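Long-range contact in cytoplasmic Protein STM1381 (Salmonella enterica subsp. enterica serovar Typhimurium, PDB 3SOZ), which is of unknown function but probably belongs to the class I glutamine amidotransferase-like proteins: residues Leu180-Leu185 with Glu196-Pro201. Residues are numbered along the deposited sequence; the frame is centred on the assembly and turned at random.
Sequences LGYNKL and EINGDP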
ATOM      1  N   LEU A 180      -9.632 -19.614   7.792  1.00 47.34           N
ATOM      2  CA  LEU A 180      -9.830 -18.281   8.354  1.00 46.46           C
ATOM      3  C   LEU A 180      -9.560 -17.085   7.420  1.00 46.41           C
ATOM      4  O   LEU A 180      -9.717 -15.909   7.831  1.00 46.30           O
ATOM      5  CB  LEU A 180      -9.060 -18.137   9.646  1.00 46.45           C
ATOM      6  CG  LEU A 180      -9.380 -19.180  10.710  1.00 47.75           C
ATOM      7  CD1 LEU A 180      -8.695 -18.820  12.010  1.00 49.18           C
ATOM      8  CD2 LEU A 180     -10.854 -19.173  10.917  1.00 48.22           C
ATOM      9  N   GLY A 181      -9.184 -17.366   6.174  1.00 45.22           N
ATOM     10  CA  GLY A 181      -9.111 -16.324   5.176  1.00 45.38           C
ATOM     11  C   GLY A 181      -8.508 -16.869   3.895  1.00 46.22           C
ATOM     12  O   GLY A 181      -8.085 -18.026   3.850  1.00 46.57           O
ATOM     13  N   TYR A 182      -8.484 -16.052   2.843  1.00 45.89           N
ATOM     14  CA  TYR A 182      -7.889 -16.458   1.591  1.00 46.30           C
ATOM     15  C   TYR A 182      -7.609 -15.207   0.770  1.00 47.55           C
ATOM     16  O   TYR A 182      -8.104 -14.116   1.067  1.00 47.12           O
ATOM     17  CB  TYR A 182      -8.842 -17.407   0.789  1.00 46.56           C
ATOM     18  CG  TYR A 182     -10.179 -16.760   0.432  1.00 43.01           C
ATOM     19  CD1 TYR A 182     -11.211 -16.740   1.339  1.00 41.84           C
ATOM     20  CD2 TYR A 182     -10.379 -16.133  -0.775  1.00 42.44           C
ATOM     21  CE1 TYR A 182     -12.402 -16.148   1.067  1.00 39.12           C
ATOM     22  CE2 TYR A 182     -11.592 -15.510  -1.049  1.00 43.35           C
ATOM     23  CZ  TYR A 182     -12.589 -15.527  -0.089  1.00 41.71           C
ATOM     24  OH  TYR A 182     -13.812 -14.926  -0.296  1.00 45.64           O
ATOM     25  N   ASN A 183      -6.825 -15.402  -0.282  1.00 48.71           N
ATOM     26  CA  ASN A 183      -6.626 -14.399  -1.295  1.00 50.01           C
ATOM     27  C   ASN A 183      -7.757 -14.461  -2.319  1.00 51.23           C
ATOM     28  O   ASN A 183      -8.093 -15.515  -2.834  1.00 51.53           O
ATOM     29  CB  ASN A 183      -5.282 -14.634  -1.970  1.00 49.61           C
ATOM     30  CG  ASN A 183      -4.098 -14.312  -1.074  1.00 50.02           C
ATOM     31  OD1 ASN A 183      -3.433 -15.204  -0.531  1.00 47.73           O
ATOM     32  ND2 ASN A 183      -3.810 -13.019  -0.937  1.00 52.14           N
ATOM     33  N   LYS A 184      -8.337 -13.313  -2.625  1.00 53.18           N
ATOM     34  CA  LYS A 184      -9.461 -13.246  -3.509  1.00 53.96           C
ATOM     35  C   LYS A 184      -8.868 -13.168  -4.879  1.00 55.23           C
ATOM     36  O   LYS A 184      -8.069 -12.266  -5.138  1.00 54.84           O
ATOM     37  CB  LYS A 184     -10.268 -11.992  -3.245  1.00 54.25           C
ATOM     38  CG  LYS A 184     -11.438 -11.817  -4.175  1.00 54.33           C
ATOM     39  CD  LYS A 184     -12.280 -10.617  -3.790  1.00 57.26           C
ATOM     40  CE  LYS A 184     -13.433 -10.431  -4.800  1.00 58.49           C
ATOM     41  NZ  LYS A 184     -14.460  -9.501  -4.245  1.00 59.52           N
ATOM     42  N   LEU A 185      -9.286 -14.126  -5.724  1.00 56.31           N
ATOM     43  CA  LEU A 185      -8.887 -14.273  -7.111  1.00 57.40           C
ATOM     44  C   LEU A 185     -10.090 -14.471  -8.042  1.00 59.05           C
ATOM     45  O   LEU A 185     -11.246 -14.642  -7.625  1.00 59.20           O
ATOM     46  CB  LEU A 185      -7.950 -15.466  -7.259  1.00 57.30           C
ATOM     47  CG  LEU A 185      -6.731 -15.380  -6.344  1.00 56.54           C
ATOM     48  CD1 LEU A 185      -6.157 -16.716  -6.090  1.00 55.96           C
ATOM     49  CD2 LEU A 185      -5.723 -14.497  -6.962  1.00 54.10           C
ATOM     50  N   GLU A 196     -14.381 -23.959  -4.163  1.00 58.99           N
ATOM     51  CA  GLU A 196     -14.643 -22.542  -3.931  1.00 59.59           C
ATOM     52  C   GLU A 196     -14.878 -22.215  -2.458  1.00 58.61           C
ATOM     53  O   GLU A 196     -15.272 -23.064  -1.679  1.00 59.07           O
ATOM     54  CB  GLU A 196     -15.811 -22.067  -4.776  1.00 59.81           C
ATOM     55  CG  GLU A 196     -15.477 -21.904  -6.222  1.00 63.77           C
ATOM     56  CD  GLU A 196     -16.584 -21.184  -7.007  1.00 71.11           C
ATOM     57  OE1 GLU A 196     -17.757 -21.614  -6.934  1.00 71.57           O
ATOM     58  OE2 GLU A 196     -16.267 -20.176  -7.705  1.00 76.07           O
ATOM     59  N   ILE A 197     -14.621 -20.975  -2.085  1.00 57.92           N
ATOM     60  CA  ILE A 197     -14.776 -20.545  -0.698  1.00 57.19           C
ATOM     61  C   ILE A 197     -15.490 -19.221  -0.772  1.00 57.24           C
ATOM     62  O   ILE A 197     -15.276 -18.481  -1.731  1.00 57.38           O
ATOM     63  CB  ILE A 197     -13.392 -20.483   0.027  1.00 57.40           C
ATOM     64  CG1 ILE A 197     -13.550 -20.202   1.518  1.00 56.00           C
ATOM     65  CG2 ILE A 197     -12.409 -19.552  -0.716  1.00 55.77           C
ATOM     66  CD1 ILE A 197     -12.361 -20.554   2.301  1.00 51.66           C
ATOM     67  N   ASN A 198     -16.414 -18.977   0.163  1.00 57.24           N
ATOM     68  CA  ASN A 198     -17.156 -17.714   0.251  1.00 57.18           C
ATOM     69  C   ASN A 198     -17.478 -17.161  -1.131  1.00 57.83           C
ATOM     70  O   ASN A 198     -17.398 -15.958  -1.369  1.00 58.22           O
ATOM     71  CB  ASN A 198     -16.332 -16.716   1.085  1.00 57.11           C
ATOM     72  CG  ASN A 198     -17.073 -15.434   1.413  1.00 56.17           C
ATOM     73  OD1 ASN A 198     -18.203 -15.454   1.874  1.00 56.11           O
ATOM     74  ND2 ASN A 198     -16.413 -14.304   1.203  1.00 55.65           N
ATOM     75  N   GLY A 199     -17.813 -18.065  -2.058  1.00 58.78           N
ATOM     76  CA  GLY A 199     -18.244 -17.706  -3.426  1.00 58.15           C
ATOM     77  C   GLY A 199     -17.133 -17.138  -4.293  1.00 58.94           C
ATOM     78  O   GLY A 199     -17.403 -16.297  -5.168  1.00 59.82           O
ATOM     79  N   ASP A 200     -15.890 -17.587  -4.045  1.00 57.79           N
ATOM     80  CA  ASP A 200     -14.708 -17.151  -4.777  1.00 57.06           C
ATOM     81  C   ASP A 200     -13.846 -18.379  -5.010  1.00 56.56           C
ATOM     82  O   ASP A 200     -13.976 -19.357  -4.273  1.00 56.86           O
ATOM     83  CB  ASP A 200     -13.888 -16.161  -3.937  1.00 57.13           C
ATOM     84  CG  ASP A 200     -14.462 -14.773  -3.929  1.00 58.24           C
ATOM     85  OD1 ASP A 200     -14.989 -14.357  -4.983  1.00 58.16           O
ATOM     86  OD2 ASP A 200     -14.373 -14.088  -2.860  1.00 59.21           O
ATOM     87  N   PRO A 201     -12.924 -18.330  -5.999  1.00 55.70           N
ATOM     88  CA  PRO A 201     -12.042 -19.483  -6.287  1.00 55.40           C
ATOM     89  C   PRO A 201     -11.193 -19.908  -5.123  1.00 55.30           C
ATOM     90  O   PRO A 201     -10.684 -19.071  -4.400  1.00 56.98           O
ATOM     91  CB  PRO A 201     -11.123 -18.950  -7.369  1.00 54.93           C
ATOM     92  CG  PRO A 201     -11.879 -17.877  -8.022  1.00 55.11           C
ATOM     93  CD  PRO A 201     -12.881 -17.324  -7.071  1.00 54.97           C
TER
HETATM   94  O   HOH W   1     -10.156 -16.685  -4.621  1.00 49.02           O
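I197 meets Y182 first: its CG2 methyl sits over the centre of the phenol ring as a CH-pi contact, 3.7 Å from CG2 to the ring centroid and 11° off the ring normal. The two side chains run past each other in opposite directions, and I197 also touches C158 of strand 157-162. Next comes N198, whose CG lies anti to the backbone N (chi1 -172°), which brings ND2 to the phenol oxygen. N198 ND2 donates to Y182 OH at 3.1 Å, with the hydroxyl close to the amide plane and the N-H pointing nearly straight at it (161°). G199 carries the chain round to D200, which crosses the tyrosine at about a right angle. Y182 OH donates to D200 OD2 at 2.8 Å, using the anti lone pair of the carboxylate, so the hydroxyl is gripped by one bond given and one received. K184 NZ stays 4.8 Å from D200 OD2, near enough perhaps to steady its negative charge. At P201, ring atoms CG and CD lie beside L185 O, while a water bonds to N183 O and L185 N; its approach to P201 O is too short to be sure of. Residues 197-200 form a type I' turn, closed by paired backbone bonds between I197 and D200: a two-residue beta-hairpin of strands 192-197 and 200-208, joined to strand segment 181-183 through the Y182 side chain rather than by backbone pairing.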